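Local coordinates for putative transcription protein (Pseudomonas aeruginosa PAO1, PDB 4GCV) that probably binds DNA as a dimeric transcriptional regulator of the HxlR helix-turn-helix family, with a putative role in sensing oxidative stress, at residues Val142-Gly145 with Pro146-Glu150. The protein carries 2 engineered substitutions. Numbering follows the deposited sequence.
Sequences VQAG and PAASE
A type I beta turn from G145 to A148 reverses the chain between the end of strand 140-144 and the last modelled helix, 150-155, and the contact is the local closure of this turn. Its bond runs from A148 N to G145 O, 3.1 Å long with an N-H...O angle of 153°. The amide sits well above the carbonyl plane, 59° out of it, as the tight bend brings the donor over the C=O group. P146 occupies the second position of the turn, where its ring restricts phi; the value there, -56°, suits a type I bend. The pyrrolidine ring follows directly on the G145 carbonyl through the peptide link; P146 is largely exposed and packs on Q112 of the second subunit. Across the mouth of the turn the A148 methyl points at the flank of the A144 methyl, with A148 CB 4.0 Å from A144 CB, a small apolar touch just beyond the hydrogen bond. After the bend, S149 takes the N-cap position of helix 150-155, its OG accepting a hydrogen bond from M152 N. On the other flank, the turn follows directly on strand 140-144, whose V142 and Q143 pair in an antiparallel ladder with a strand of the second subunit. On the strand side of the turn's hydrogen bond, the A148 methyl lies beside the same oxygen that its amide binds, much nearer the carbonyl plane than the amide, with A148 CB 3.2 Å from G145 O.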
loop_
_atom_site.group_PDB
_atom_site.type_symbol
_atom_site.label_atom_id
_atom_site.label_comp_id
_atom_site.label_asym_id
_atom_site.label_seq_id
_atom_site.Cartn_x
_atom_site.Cartn_y
_atom_site.Cartn_z
ATOM N N VAL B 142 -14.943 -1.163 0.600
ATOM C CA VAL B 142 -14.680 0.077 1.285
ATOM C C VAL B 142 -15.970 0.898 1.283
ATOM O O VAL B 142 -16.602 1.058 0.244
ATOM C CB VAL B 142 -13.508 0.813 0.585
ATOM C CG1 VAL B 142 -13.419 2.283 0.973
ATOM C CG2 VAL B 142 -12.202 0.094 0.871
ATOM N N GLN B 143 -16.391 1.385 2.446
ATOM C CA GLN B 143 -17.639 2.122 2.527
ATOM C C GLN B 143 -17.566 3.209 3.576
ATOM O O GLN B 143 -16.587 3.300 4.309
ATOM C CB GLN B 143 -18.817 1.202 2.837
ATOM C CG GLN B 143 -18.682 0.570 4.199
ATOM C CD GLN B 143 -19.962 0.016 4.723
ATOM O OE1 GLN B 143 -20.807 -0.456 3.960
ATOM N NE2 GLN B 143 -20.125 0.051 6.045
ATOM N N ALA B 144 -18.608 4.024 3.649
ATOM C CA ALA B 144 -18.614 5.112 4.603
ATOM C C ALA B 144 -18.877 4.583 5.992
ATOM O O ALA B 144 -19.692 3.689 6.174
ATOM C CB ALA B 144 -19.636 6.152 4.240
ATOM N N GLY B 145 -18.176 5.163 6.966
ATOM C CA GLY B 145 -18.275 4.748 8.348
ATOM C C GLY B 145 -19.260 5.591 9.113
ATOM O O GLY B 145 -19.738 6.595 8.593
ATOM N N PRO B 146 -19.548 5.201 10.367
ATOM C CA PRO B 146 -20.478 5.921 11.250
ATOM C C PRO B 146 -20.133 7.397 11.462
ATOM O O PRO B 146 -21.038 8.222 11.543
ATOM C CB PRO B 146 -20.384 5.162 12.575
ATOM C CG PRO B 146 -19.786 3.822 12.220
ATOM C CD PRO B 146 -18.984 3.989 10.996
ATOM N N ALA B 147 -18.851 7.728 11.527
ATOM C CA ALA B 147 -18.408 9.116 11.756
ATOM C C ALA B 147 -18.381 10.001 10.473
ATOM O O ALA B 147 -18.234 11.235 10.571
ATOM C CB ALA B 147 -17.030 9.123 12.432
ATOM N N ALA B 148 -18.552 9.381 9.297
ATOM C CA ALA B 148 -18.495 10.088 7.989
ATOM C C ALA B 148 -19.373 11.330 7.834
ATOM O O ALA B 148 -20.603 11.282 8.044
ATOM C CB ALA B 148 -18.743 9.125 6.823
ATOM N N SER B 149 -18.727 12.433 7.455
ATOM C CA SER B 149 -19.429 13.662 6.994
ATOM C C SER B 149 -20.182 13.407 5.690
ATOM O O SER B 149 -19.869 12.435 4.962
ATOM C CB SER B 149 -18.421 14.798 6.748
ATOM O OG SER B 149 -17.498 14.444 5.715
ATOM N N GLU B 150 -21.120 14.307 5.392
ATOM C CA GLU B 150 -21.847 14.403 4.105
ATOM C C GLU B 150 -20.892 14.270 2.900
ATOM O O GLU B 150 -21.154 13.489 1.986
ATOM C CB GLU B 150 -22.634 15.730 4.049
ATOM C CG GLU B 150 -23.833 15.778 3.047
ATOM C CD GLU B 150 -24.721 17.057 3.160
ATOM O OE1 GLU B 150 -24.184 18.194 3.261
ATOM O OE2 GLU B 150 -25.974 16.929 3.131
#